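Local coordinates for hypothetical protein lpg0944 (Legionella pneumophila subsp. pneumophila str. Philadelphia 1, PDB 4RXV) that is of unknown function but carries, in this N-terminal piece, a RavJ-type peptidase domain of the papain-like CA clan, so it probably acts as a cysteine-protease-like enzyme, at residues Val22-Gly27 with Val97-Cys102; Tyr46-Thr51 with Phe90-Glu95; Asn104-Ser109 with Asn140-Val145; Ala126-Met131 with Ala201-Gln206. All coordinates share one frame; numbering follows the deposited sequence.

Contact 1: Val22-Gly27 with Val97-Cys102; sequences VVADIG and VRVSEC
Val97 touches Val22 through one methyl each, CG1 against CG2. The next residue, Arg98, gives its carbonyl O to Val22 N at 2.8 Å. Its guanidinium leads away to Glu16 O and Asn85 OD1. Val99 and Val22 form a parallel bridge in a mixed sheet, by which edge strand 22-23 joins strand 95-100. Val99 CG2 lies 4.1 Å from Val22 CB, and CG1 meets Ala24 CB. Ser100 is bonded from both its backbone groups: its N reaches Val22 O at 3.0 Å, and its O receives Ala24 N at 2.9 Å. Glu101 lays its CB against the carboxylate of Asp25. Cys102 N meets Asp25 OD2 at 2.7 Å on the syn side, 23° out of the carboxylate plane. Asp25 belongs to the turn from Val23 to Ile26, and its carboxylate prolongs the join beyond the strands. Its CG sits between backbone N and carbonyl carbon (chi1 57°), which swings the carboxylate toward the 97-102 chain. The other oxygen, OD1, takes the indole N-H of Trp173, which fixes the carboxylate's rotation. The Glu101 carboxylate is bonded to Ser103 N and Asn104 N, yet its OE2 remains 4.3 Å from Asp25 OD2. These N-H donors probably help the two acids to coexist.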
loop_
_atom_site.group_PDB
_atom_site.type_symbol
_atom_site.label_atom_id
_atom_site.label_comp_id
_atom_site.label_asym_id
_atom_site.label_seq_id
_atom_site.Cartn_x
_atom_site.Cartn_y
_atom_site.Cartn_z
ATOM N N VAL A 22 -12.537 1.945 3.022
ATOM C CA VAL A 22 -13.102 3.082 2.324
ATOM C C VAL A 22 -11.969 3.731 1.531
ATOM O O VAL A 22 -10.944 4.111 2.086
ATOM C CB VAL A 22 -13.716 4.090 3.310
ATOM C CG1 VAL A 22 -14.104 5.376 2.585
ATOM C CG2 VAL A 22 -14.909 3.490 4.021
ATOM N N VAL A 23 -12.169 3.846 0.228
ATOM C CA VAL A 23 -11.209 4.457 -0.676
ATOM C C VAL A 23 -11.781 5.853 -0.976
ATOM O O VAL A 23 -12.715 6.013 -1.780
ATOM C CB VAL A 23 -11.002 3.633 -1.957
ATOM C CG1 VAL A 23 -10.013 4.301 -2.855
ATOM C CG2 VAL A 23 -10.520 2.239 -1.604
ATOM N N ALA A 24 -11.237 6.869 -0.308
ATOM C CA ALA A 24 -11.877 8.188 -0.269
ATOM C C ALA A 24 -11.864 8.927 -1.601
ATOM O O ALA A 24 -12.665 9.843 -1.803
ATOM C CB ALA A 24 -11.234 9.037 0.828
ATOM N N ASP A 25 -10.989 8.510 -2.514
ATOM C CA ASP A 25 -10.858 9.148 -3.819
ATOM C C ASP A 25 -11.369 8.249 -4.948
ATOM O O ASP A 25 -11.041 8.489 -6.103
ATOM C CB ASP A 25 -9.414 9.585 -4.090
ATOM C CG ASP A 25 -8.419 8.451 -3.998
ATOM O OD1 ASP A 25 -8.802 7.298 -3.688
ATOM O OD2 ASP A 25 -7.224 8.744 -4.203
ATOM N N ILE A 26 -12.171 7.239 -4.621
ATOM C CA ILE A 26 -12.649 6.298 -5.625
ATOM C C ILE A 26 -13.346 7.017 -6.779
ATOM O O ILE A 26 -13.213 6.624 -7.928
ATOM C CB ILE A 26 -13.546 5.221 -4.960
ATOM C CG1 ILE A 26 -13.938 4.127 -5.946
ATOM C CG2 ILE A 26 -14.771 5.838 -4.297
ATOM C CD1 ILE A 26 -14.286 2.835 -5.262
ATOM N N GLY A 27 -14.084 8.083 -6.476
ATOM C CA GLY A 27 -14.820 8.826 -7.491
ATOM C C GLY A 27 -13.935 9.597 -8.453
ATOM O O GLY A 27 -14.381 9.998 -9.515
ATOM N N VAL A 97 -14.817 1.024 9.954
ATOM C CA VAL A 97 -14.287 1.848 8.882
ATOM C C VAL A 97 -12.777 2.067 9.004
ATOM O O VAL A 97 -12.270 2.485 10.046
ATOM C CB VAL A 97 -15.006 3.204 8.884
ATOM C CG1 VAL A 97 -14.356 4.188 7.933
ATOM C CG2 VAL A 97 -16.453 3.011 8.508
ATOM N N ARG A 98 -12.086 1.797 7.901
ATOM C CA ARG A 98 -10.695 2.203 7.663
ATOM C C ARG A 98 -10.694 2.987 6.367
ATOM O O ARG A 98 -11.494 2.677 5.484
ATOM C CB ARG A 98 -9.777 0.982 7.572
ATOM C CG ARG A 98 -9.771 0.136 8.851
ATOM C CD ARG A 98 -8.827 -1.073 8.724
ATOM N NE ARG A 98 -9.346 -1.982 7.722
ATOM C CZ ARG A 98 -8.656 -2.958 7.134
ATOM N NH1 ARG A 98 -7.390 -3.218 7.458
ATOM N NH2 ARG A 98 -9.255 -3.690 6.208
ATOM N N VAL A 99 -9.826 3.987 6.258
ATOM C CA VAL A 99 -9.865 4.896 5.124
ATOM C C VAL A 99 -8.484 5.132 4.562
ATOM O O VAL A 99 -7.551 5.378 5.300
ATOM C CB VAL A 99 -10.433 6.276 5.537
ATOM C CG1 VAL A 99 -10.564 7.190 4.308
ATOM C CG2 VAL A 99 -11.747 6.156 6.262
ATOM N N SER A 100 -8.383 5.147 3.234
ATOM C CA SER A 100 -7.162 5.601 2.572
ATOM C C SER A 100 -7.480 6.080 1.149
ATOM O O SER A 100 -8.654 6.212 0.771
ATOM C CB SER A 100 -6.082 4.524 2.605
ATOM O OG SER A 100 -4.821 5.062 2.324
ATOM N N GLU A 101 -6.440 6.377 0.373
ATOM C CA GLU A 101 -6.601 6.967 -0.944
ATOM C C GLU A 101 -5.307 6.743 -1.751
ATOM O O GLU A 101 -4.357 6.096 -1.278
ATOM C CB GLU A 101 -7.021 8.449 -0.845
ATOM C CG GLU A 101 -6.292 9.237 0.230
ATOM C CD GLU A 101 -4.817 9.219 0.005
ATOM O OE1 GLU A 101 -4.076 8.710 0.867
ATOM O OE2 GLU A 101 -4.392 9.701 -1.066
ATOM N N CYS A 102 -5.280 7.249 -2.977
ATOM C CA CYS A 102 -4.281 6.873 -3.977
ATOM C C CYS A 102 -2.846 7.172 -3.572
ATOM O O CYS A 102 -1.922 6.462 -3.973
ATOM C CB CYS A 102 -4.611 7.604 -5.288
ATOM S SG CYS A 102 -3.781 7.053 -6.766
#

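Contact 2: Tyr46-Thr51 with Phe90-Glu95; sequences YQKYST and FKIDGE
Tyr49 and Phe90 meet rim to rim, with neither ring over the face of the other. Their planes are only 16° apart and their centroids are 5.7 Å apart. The touching atoms are CD1 and CE1 of Tyr49 and CE2 and CZ of Phe90, with CE1 to CE2 at 3.6 Å. Ile92 comes in beside this pair. Its CD1 lies near the plane of the Tyr49 ring, at the edge, and rests 3.6 Å from Tyr49 CB. Its other branch, CG2, packs on the aliphatic part of Lys48, 4.0 Å from CD. The straight Lys48 chain runs past Ile92 and brings NZ to Asp93. There NZ binds OD1 at 3.0 Å on the syn lone pair, a salt bridge between exposed residues. Asp93 lies in the type I' turn from Ile92 to Glu95, which joins strands 91-92 and 95-100 as a tight hairpin. The contact thus sets the last turn of helix 37-50 against this hairpin. Val97 and Val99 of strand 95-100 and Val22 of strand 22-23 also touch Tyr49, so the helix packs across the three-stranded sheet. Phe60 of helix 60-64 meets the Phe90 ring edge-to-face.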
loop_
_atom_site.group_PDB
_atom_site.type_symbol
_atom_site.label_atom_id
_atom_site.label_comp_id
_atom_site.label_asym_id
_atom_site.label_seq_id
_atom_site.Cartn_x
_atom_site.Cartn_y
_atom_site.Cartn_z
ATOM N N TYR A 46 -18.012 3.780 -0.195
ATOM C CA TYR A 46 -17.649 5.190 -0.176
ATOM C C TYR A 46 -18.889 6.079 -0.156
ATOM O O TYR A 46 -18.912 7.097 0.533
ATOM C CB TYR A 46 -16.747 5.578 -1.351
ATOM C CG TYR A 46 -16.508 7.058 -1.315
ATOM C CD1 TYR A 46 -15.664 7.611 -0.364
ATOM C CD2 TYR A 46 -17.151 7.915 -2.201
ATOM C CE1 TYR A 46 -15.465 8.977 -0.288
ATOM C CE2 TYR A 46 -16.960 9.282 -2.125
ATOM C CZ TYR A 46 -16.120 9.811 -1.168
ATOM O OH TYR A 46 -15.913 11.172 -1.097
ATOM N N GLN A 47 -19.917 5.711 -0.911
ATOM C CA GLN A 47 -21.116 6.521 -0.921
ATOM C C GLN A 47 -21.663 6.663 0.495
ATOM O O GLN A 47 -22.026 7.761 0.935
ATOM C CB GLN A 47 -22.160 5.902 -1.850
ATOM C CG GLN A 47 -21.779 6.015 -3.306
ATOM C CD GLN A 47 -21.610 7.462 -3.745
ATOM O OE1 GLN A 47 -20.566 7.850 -4.277
ATOM N NE2 GLN A 47 -22.636 8.268 -3.513
ATOM N N LYS A 48 -21.728 5.551 1.214
ATOM C CA LYS A 48 -22.243 5.555 2.577
ATOM C C LYS A 48 -21.334 6.339 3.532
ATOM O O LYS A 48 -21.822 7.103 4.366
ATOM C CB LYS A 48 -22.416 4.115 3.053
ATOM C CG LYS A 48 -23.492 3.374 2.278
ATOM C CD LYS A 48 -23.635 1.929 2.694
ATOM C CE LYS A 48 -24.782 1.282 1.924
ATOM N NZ LYS A 48 -25.162 -0.067 2.423
ATOM N N TYR A 49 -20.024 6.167 3.394
ATOM C CA TYR A 49 -19.063 6.888 4.208
ATOM C C TYR A 49 -19.153 8.403 4.026
ATOM O O TYR A 49 -19.140 9.159 5.005
ATOM C CB TYR A 49 -17.669 6.409 3.819
ATOM C CG TYR A 49 -16.542 7.220 4.382
ATOM C CD1 TYR A 49 -16.005 6.913 5.617
ATOM C CD2 TYR A 49 -15.980 8.276 3.662
ATOM C CE1 TYR A 49 -14.938 7.621 6.125
ATOM C CE2 TYR A 49 -14.902 8.992 4.157
ATOM C CZ TYR A 49 -14.394 8.671 5.388
ATOM O OH TYR A 49 -13.320 9.361 5.910
ATOM N N SER A 50 -19.209 8.827 2.767
ATOM C CA SER A 50 -18.923 10.217 2.400
ATOM C C SER A 50 -19.874 11.201 3.043
ATOM O O SER A 50 -19.471 12.325 3.365
ATOM C CB SER A 50 -18.947 10.392 0.880
ATOM O OG SER A 50 -20.225 10.093 0.341
ATOM N N THR A 51 -21.121 10.774 3.247
ATOM C CA THR A 51 -22.151 11.639 3.809
ATOM C C THR A 51 -22.542 11.257 5.230
ATOM O O THR A 51 -23.470 11.831 5.769
ATOM C CB THR A 51 -23.412 11.618 2.939
ATOM O OG1 THR A 51 -23.833 10.254 2.756
ATOM C CG2 THR A 51 -23.121 12.264 1.598
ATOM N N PHE A 90 -17.135 3.933 14.395
ATOM C CA PHE A 90 -17.612 4.181 13.043
ATOM C C PHE A 90 -17.586 2.873 12.247
ATOM O O PHE A 90 -16.509 2.305 11.999
ATOM C CB PHE A 90 -16.724 5.248 12.386
ATOM C CG PHE A 90 -17.229 5.790 11.067
ATOM C CD1 PHE A 90 -18.471 5.478 10.542
ATOM C CD2 PHE A 90 -16.419 6.644 10.351
ATOM C CE1 PHE A 90 -18.880 6.022 9.315
ATOM C CE2 PHE A 90 -16.820 7.171 9.147
ATOM C CZ PHE A 90 -18.046 6.863 8.624
ATOM N N LYS A 91 -18.772 2.387 11.887
ATOM C CA LYS A 91 -18.958 1.184 11.065
ATOM C C LYS A 91 -19.863 1.454 9.864
ATOM O O LYS A 91 -20.760 2.303 9.938
ATOM C CB LYS A 91 -19.647 0.080 11.856
ATOM C CG LYS A 91 -19.086 -0.212 13.206
ATOM C CD LYS A 91 -20.035 -1.172 13.897
ATOM C CE LYS A 91 -20.529 -0.702 15.248
ATOM N NZ LYS A 91 -22.007 -0.563 15.216
ATOM N N ILE A 92 -19.646 0.698 8.790
ATOM C CA ILE A 92 -20.479 0.680 7.599
ATOM C C ILE A 92 -20.758 -0.795 7.286
ATOM O O ILE A 92 -19.846 -1.631 7.270
ATOM C CB ILE A 92 -19.780 1.378 6.410
ATOM C CG1 ILE A 92 -19.591 2.865 6.716
ATOM C CG2 ILE A 92 -20.549 1.165 5.091
ATOM C CD1 ILE A 92 -18.745 3.593 5.709
ATOM N N ASP A 93 -22.030 -1.112 7.061
ATOM C CA ASP A 93 -22.462 -2.491 6.848
ATOM C C ASP A 93 -21.890 -3.426 7.917
ATOM O O ASP A 93 -21.469 -4.551 7.628
ATOM C CB ASP A 93 -22.076 -2.969 5.447
ATOM C CG ASP A 93 -22.771 -2.184 4.350
ATOM O OD1 ASP A 93 -23.892 -1.689 4.592
ATOM O OD2 ASP A 93 -22.197 -2.064 3.248
ATOM N N GLY A 94 -21.866 -2.941 9.153
ATOM C CA GLY A 94 -21.395 -3.723 10.282
ATOM C C GLY A 94 -19.895 -3.929 10.363
ATOM O O GLY A 94 -19.424 -4.674 11.218
ATOM N N GLU A 95 -19.151 -3.254 9.488
ATOM C CA GLU A 95 -17.703 -3.397 9.422
ATOM C C GLU A 95 -17.014 -2.085 9.805
ATOM O O GLU A 95 -17.329 -1.013 9.275
ATOM C CB GLU A 95 -17.278 -3.814 8.010
ATOM C CG GLU A 95 -17.894 -5.127 7.535
ATOM C CD GLU A 95 -17.625 -5.416 6.066
ATOM O OE1 GLU A 95 -17.319 -4.470 5.310
ATOM O OE2 GLU A 95 -17.724 -6.595 5.666
#

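Contact 3: Asn104-Ser109 with Asn140-Val145; sequences NFAYHS and NITLLV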
loop_
_atom_site.group_PDB
_atom_site.type_symbol
_atom_site.label_atom_id
_atom_site.label_comp_id
_atom_site.label_asym_id
_atom_site.label_seq_id
_atom_site.Cartn_x
_atom_site.Cartn_y
_atom_site.Cartn_z
ATOM N N ASN A 104 -1.461 7.740 -0.129
ATOM C CA ASN A 104 -0.849 7.216 1.101
ATOM C C ASN A 104 -1.126 5.757 1.353
ATOM O O ASN A 104 -0.488 5.197 2.235
ATOM C CB ASN A 104 -1.287 8.015 2.341
ATOM C CG ASN A 104 -0.773 9.443 2.351
ATOM O OD1 ASN A 104 0.003 9.854 1.470
ATOM N ND2 ASN A 104 -1.167 10.200 3.373
ATOM N N PHE A 105 -2.045 5.110 0.633
ATOM C CA PHE A 105 -2.413 3.752 0.999
ATOM C C PHE A 105 -1.191 2.815 1.023
ATOM O O PHE A 105 -1.077 1.961 1.903
ATOM C CB PHE A 105 -3.470 3.257 0.016
ATOM C CG PHE A 105 -4.453 2.207 0.558
ATOM C CD1 PHE A 105 -4.220 1.456 1.687
ATOM C CD2 PHE A 105 -5.630 1.999 -0.127
ATOM C CE1 PHE A 105 -5.153 0.510 2.116
ATOM C CE2 PHE A 105 -6.546 1.042 0.269
ATOM C CZ PHE A 105 -6.304 0.296 1.386
ATOM N N ALA A 106 -0.286 2.967 0.061
ATOM C CA ALA A 106 0.888 2.119 -0.043
ATOM C C ALA A 106 1.706 2.103 1.250
ATOM O O ALA A 106 2.397 1.125 1.513
ATOM C CB ALA A 106 1.744 2.537 -1.206
ATOM N N TYR A 107 1.642 3.161 2.051
ATOM C CA TYR A 107 2.406 3.250 3.275
ATOM C C TYR A 107 1.974 2.148 4.245
ATOM O O TYR A 107 2.790 1.677 5.026
ATOM C CB TYR A 107 2.220 4.609 3.917
ATOM C CG TYR A 107 2.630 5.817 3.089
ATOM C CD1 TYR A 107 3.323 5.726 1.895
ATOM C CD2 TYR A 107 2.260 7.082 3.518
ATOM C CE1 TYR A 107 3.659 6.854 1.169
ATOM C CE2 TYR A 107 2.596 8.205 2.798
ATOM C CZ TYR A 107 3.280 8.075 1.621
ATOM O OH TYR A 107 3.633 9.186 0.886
ATOM N N HIS A 108 0.694 1.772 4.208
ATOM C CA HIS A 108 0.195 0.708 5.078
ATOM C C HIS A 108 0.952 -0.578 4.790
ATOM O O HIS A 108 1.457 -1.237 5.691
ATOM C CB HIS A 108 -1.293 0.538 4.825
ATOM C CG HIS A 108 -1.987 -0.378 5.773
ATOM N ND1 HIS A 108 -1.747 -1.735 5.828
ATOM C CD2 HIS A 108 -2.949 -0.107 6.681
ATOM C CE1 HIS A 108 -2.525 -2.247 6.758
ATOM N NE2 HIS A 108 -3.267 -1.285 7.284
ATOM N N SER A 109 1.002 -0.960 3.525
ATOM C CA SER A 109 1.710 -2.188 3.133
ATOM C C SER A 109 3.201 -2.104 3.386
ATOM O O SER A 109 3.798 -3.120 3.768
ATOM C CB SER A 109 1.460 -2.532 1.669
ATOM O OG SER A 109 0.104 -2.788 1.414
ATOM N N ASN A 140 1.269 6.466 -4.950
ATOM C CA ASN A 140 2.439 5.818 -4.368
ATOM C C ASN A 140 2.252 4.309 -4.364
ATOM O O ASN A 140 1.129 3.800 -4.248
ATOM C CB ASN A 140 2.753 6.371 -2.997
ATOM C CG ASN A 140 3.086 7.857 -3.058
ATOM O OD1 ASN A 140 3.749 8.308 -3.982
ATOM N ND2 ASN A 140 2.613 8.609 -2.104
ATOM N N ILE A 141 3.357 3.610 -4.531
ATOM C CA ILE A 141 3.401 2.155 -4.616
ATOM C C ILE A 141 4.549 1.663 -3.761
ATOM O O ILE A 141 5.596 2.302 -3.690
ATOM C CB ILE A 141 3.621 1.704 -6.105
ATOM C CG1 ILE A 141 2.416 2.137 -6.954
ATOM C CG2 ILE A 141 3.865 0.221 -6.194
ATOM C CD1 ILE A 141 2.624 1.904 -8.451
ATOM N N THR A 142 4.383 0.512 -3.128
ATOM C CA THR A 142 5.437 -0.131 -2.349
ATOM C C THR A 142 6.103 -1.196 -3.185
ATOM O O THR A 142 5.430 -1.930 -3.921
ATOM C CB THR A 142 4.874 -0.608 -1.020
ATOM O OG1 THR A 142 4.566 0.566 -0.269
ATOM C CG2 THR A 142 5.833 -1.473 -0.221
ATOM N N LEU A 143 7.426 -1.293 -3.068
ATOM C CA LEU A 143 8.212 -2.314 -3.751
ATOM C C LEU A 143 8.966 -3.177 -2.756
ATOM O O LEU A 143 9.455 -2.699 -1.735
ATOM C CB LEU A 143 9.256 -1.721 -4.699
ATOM C CG LEU A 143 8.756 -0.740 -5.753
ATOM C CD1 LEU A 143 9.966 -0.191 -6.534
ATOM C CD2 LEU A 143 7.747 -1.380 -6.667
ATOM N N LEU A 144 9.071 -4.447 -3.109
ATOM C CA LEU A 144 10.036 -5.375 -2.521
ATOM C C LEU A 144 11.134 -5.615 -3.536
ATOM O O LEU A 144 10.859 -6.095 -4.629
ATOM C CB LEU A 144 9.355 -6.696 -2.168
ATOM C CG LEU A 144 8.331 -6.600 -1.034
ATOM C CD1 LEU A 144 7.344 -7.759 -1.093
ATOM C CD2 LEU A 144 9.012 -6.575 0.301
ATOM N N VAL A 145 12.364 -5.219 -3.213
ATOM C CA VAL A 145 13.476 -5.415 -4.137
ATOM C C VAL A 145 14.447 -6.417 -3.537
ATOM O O VAL A 145 14.682 -6.416 -2.346
ATOM C CB VAL A 145 14.192 -4.086 -4.501
ATOM C CG1 VAL A 145 13.226 -3.159 -5.260
ATOM C CG2 VAL A 145 14.767 -3.395 -3.282
HETATM O O HOH W 1 -0.931 4.188 -2.546
#
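With OG1 anti to the carbonyl carbon (chi1 -68°), Thr142 turns its hydroxyl toward Ala106 of the helix. Asn140 adopts the same first torsion, and this carries its amide to the side of Tyr107. Thr142 OG1 donates to Ala106 O at 2.9 Å. The hydroxyl comes from above the carbonyl plane, 54° out of it, rather than on a lone pair. Ala106 points its CB at the strand. This methyl lies 3.4 Å from Asn140 O and also touches Thr142 OG1 and Ile141 CA. Its small size lets the helix backbone come close, and the axes of helix 105-109 and strand 140-145 approach to 7.0 Å. One water joins the backbones as well. It accepts from Ala106 N at 3.0 Å and lies 2.7 Å from Asn140 O, to which it can donate. The Asn140 amide lies nearly parallel to the Tyr107 ring, their planes 14° apart. ND2 of Asn140 is 3.2 Å from Tyr107 OH, but the angle is poor for a hydrogen bond. Each group has its partner elsewhere: ND2 donates to Ser103 O, and the phenol OH is bonded to Leu69 O. The contact is the packing of helix 105-114 on strand 136-146, the two segments running nearly parallel. That strand is an inner one of the antiparallel sheet, between 123-133 and 168-170. Ser109 touches Val170 of strand 168-170, and Tyr107 touches Val127 of strand 123-133. Helix 74-84 lies on another side of the helix, where Phe80 meets the Tyr107 ring edge-to-face.

Contact 4: Ala126-Met131 with Ala201-Gln206; sequences AVIGSM and ATVNYQ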
loop_
_atom_site.group_PDB
_atom_site.type_symbol
_atom_site.label_atom_id
_atom_site.label_comp_id
_atom_site.label_asym_id
_atom_site.label_seq_id
_atom_site.Cartn_x
_atom_site.Cartn_y
_atom_site.Cartn_z
ATOM N N ALA A 126 10.961 -0.391 -0.694
ATOM C CA ALA A 126 11.002 0.974 -1.194
ATOM C C ALA A 126 9.585 1.484 -1.364
ATOM O O ALA A 126 8.644 0.702 -1.528
ATOM C CB ALA A 126 11.753 1.065 -2.507
ATOM N N VAL A 127 9.435 2.791 -1.334
ATOM C CA VAL A 127 8.149 3.431 -1.639
ATOM C C VAL A 127 8.402 4.453 -2.723
ATOM O O VAL A 127 9.347 5.256 -2.623
ATOM C CB VAL A 127 7.521 4.078 -0.387
ATOM C CG1 VAL A 127 6.170 4.731 -0.739
ATOM C CG2 VAL A 127 7.346 3.049 0.711
ATOM N N ILE A 128 7.601 4.390 -3.762
ATOM C CA ILE A 128 7.784 5.192 -4.955
ATOM C C ILE A 128 6.523 5.975 -5.285
ATOM O O ILE A 128 5.399 5.557 -5.005
ATOM C CB ILE A 128 8.180 4.315 -6.187
ATOM C CG1 ILE A 128 7.010 3.441 -6.669
ATOM C CG2 ILE A 128 9.408 3.467 -5.856
ATOM C CD1 ILE A 128 7.311 2.622 -7.948
ATOM N N GLY A 129 6.731 7.142 -5.878
ATOM C CA GLY A 129 5.652 7.880 -6.508
ATOM C C GLY A 129 5.567 7.466 -7.949
ATOM O O GLY A 129 6.557 7.442 -8.682
ATOM N N SER A 130 4.358 7.127 -8.365
ATOM C CA SER A 130 4.098 6.591 -9.689
ATOM C C SER A 130 2.856 7.278 -10.276
ATOM O O SER A 130 2.376 8.272 -9.731
ATOM C CB SER A 130 3.964 5.068 -9.600
ATOM O OG SER A 130 3.696 4.421 -10.830
ATOM N N MET A 131 2.352 6.784 -11.402
ATOM C CA MET A 131 1.208 7.416 -12.079
ATOM C C MET A 131 1.508 8.892 -12.317
ATOM O O MET A 131 0.768 9.792 -11.923
ATOM C CB MET A 131 -0.103 7.180 -11.313
ATOM C CG MET A 131 -1.326 7.404 -12.173
ATOM S SD MET A 131 -2.860 7.136 -11.267
ATOM C CE MET A 131 -2.796 5.382 -11.039
ATOM N N ALA A 201 8.798 6.745 -12.404
ATOM C CA ALA A 201 8.490 6.859 -10.990
ATOM C C ALA A 201 9.613 7.582 -10.276
ATOM O O ALA A 201 10.694 7.770 -10.841
ATOM C CB ALA A 201 8.257 5.463 -10.373
ATOM N N THR A 202 9.361 7.995 -9.046
ATOM C CA THR A 202 10.351 8.620 -8.207
ATOM C C THR A 202 10.452 7.833 -6.903
ATOM O O THR A 202 9.455 7.416 -6.341
ATOM C CB THR A 202 10.018 10.116 -7.960
ATOM O OG1 THR A 202 11.104 10.714 -7.252
ATOM C CG2 THR A 202 8.719 10.319 -7.200
ATOM N N VAL A 203 11.653 7.653 -6.398
ATOM C CA VAL A 203 11.840 6.799 -5.237
ATOM C C VAL A 203 11.960 7.622 -3.978
ATOM O O VAL A 203 13.001 8.247 -3.734
ATOM C CB VAL A 203 13.051 5.866 -5.391
ATOM C CG1 VAL A 203 13.112 4.909 -4.216
ATOM C CG2 VAL A 203 12.963 5.089 -6.697
ATOM N N ASN A 204 10.913 7.624 -3.161
ATOM C CA ASN A 204 10.853 8.490 -1.998
ATOM C C ASN A 204 11.414 7.884 -0.725
ATOM O O ASN A 204 11.755 8.609 0.192
ATOM C CB ASN A 204 9.443 8.995 -1.774
ATOM C CG ASN A 204 9.019 9.956 -2.864
ATOM O OD1 ASN A 204 7.991 9.768 -3.508
ATOM N ND2 ASN A 204 9.836 10.959 -3.104
ATOM N N TYR A 205 11.496 6.565 -0.659
ATOM C CA TYR A 205 12.037 5.889 0.513
ATOM C C TYR A 205 12.683 4.594 0.075
ATOM O O TYR A 205 12.103 3.853 -0.717
ATOM C CB TYR A 205 10.933 5.599 1.545
ATOM C CG TYR A 205 11.392 4.713 2.701
ATOM C CD1 TYR A 205 12.154 5.242 3.724
ATOM C CD2 TYR A 205 11.096 3.363 2.740
ATOM C CE1 TYR A 205 12.582 4.446 4.778
ATOM C CE2 TYR A 205 11.515 2.555 3.798
ATOM C CZ TYR A 205 12.261 3.097 4.801
ATOM O OH TYR A 205 12.674 2.279 5.826
ATOM N N GLN A 206 13.861 4.320 0.625
ATOM C CA GLN A 206 14.536 3.028 0.480
ATOM C C GLN A 206 14.987 2.562 1.853
ATOM O O GLN A 206 15.826 3.211 2.494
ATOM C CB GLN A 206 15.749 3.109 -0.456
ATOM C CG GLN A 206 15.382 3.550 -1.844
ATOM C CD GLN A 206 16.495 3.395 -2.886
ATOM O OE1 GLN A 206 17.027 2.310 -3.103
ATOM N NE2 GLN A 206 16.830 4.479 -3.560
#
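A classic beta bulge interrupts the antiparallel pairing of strands 123-133 and 202-206. Asn204 and Tyr205 both face Val127, and the register shifts by one residue. Val127 O accepts two N-H groups, Asn204 N at 2.9 Å and Tyr205 N at 3.2 Å, both in the carbonyl plane. Val127 N in turn donates to Tyr205 O. Beyond the bulge, Gly129 and Thr202 form a regular hydrogen-bonded pair, with Gly129 N to Thr202 O at 2.8 Å and Thr202 N to Gly129 O at 2.9 Å. Ile128 and Val203 form the non-hydrogen-bonded pair between that pair and the bulge. Their CG2 methyls meet at 4.0 Å, the two side chains crossing at a slant. Ile128 CG1 stands between its backbone N and carbonyl carbon (chi1 70°), and the chain then runs out so that CD1 reaches Ala201 CB at 3.9 Å. Ala126 CB is on this same face, near Val203 CG1. The other face carries Val127 and Tyr205, whose CB atoms lie 4.2 Å apart. There Ala110 of helix 105-114 and Tyr77 of helix 74-84 touch Val127. Thr202 CG2 lies beside the Gly129 backbone. The polar ends point to partners outside the pair: Tyr205 OH to Asp210, Gln206 to Leu151 N, and Ser130 OG to Leu198 O. The join therefore rests on backbone bonds flanked by apolar contacts, and the carbonyl O of Val127, shared by two N-H groups, satisfies the extra donor of the bulge.

In the fold
Along the chain, contact 2 falls between the two segments of contact 1, and both close before contacts 3 and 4 open. Contacts 1 and 2 share the three-stranded sheet and touch, their centres about 11 Å apart. Contacts 3 and 4 share the four-stranded antiparallel sheet, with centres about 8 Å apart, and their segments alternate in sequence. Contacts 2 and 4 lie on opposite sides of the chain's centre, about 31 Å between contact centres. Contacts 1 and 3 touch where strand 95-100 leads into helix 105-114. This helix begins just after Cys102 and packs on an antiparallel sheet whose strand 136-146 carries His139, a layout consistent with the papain-like assignment of the domain.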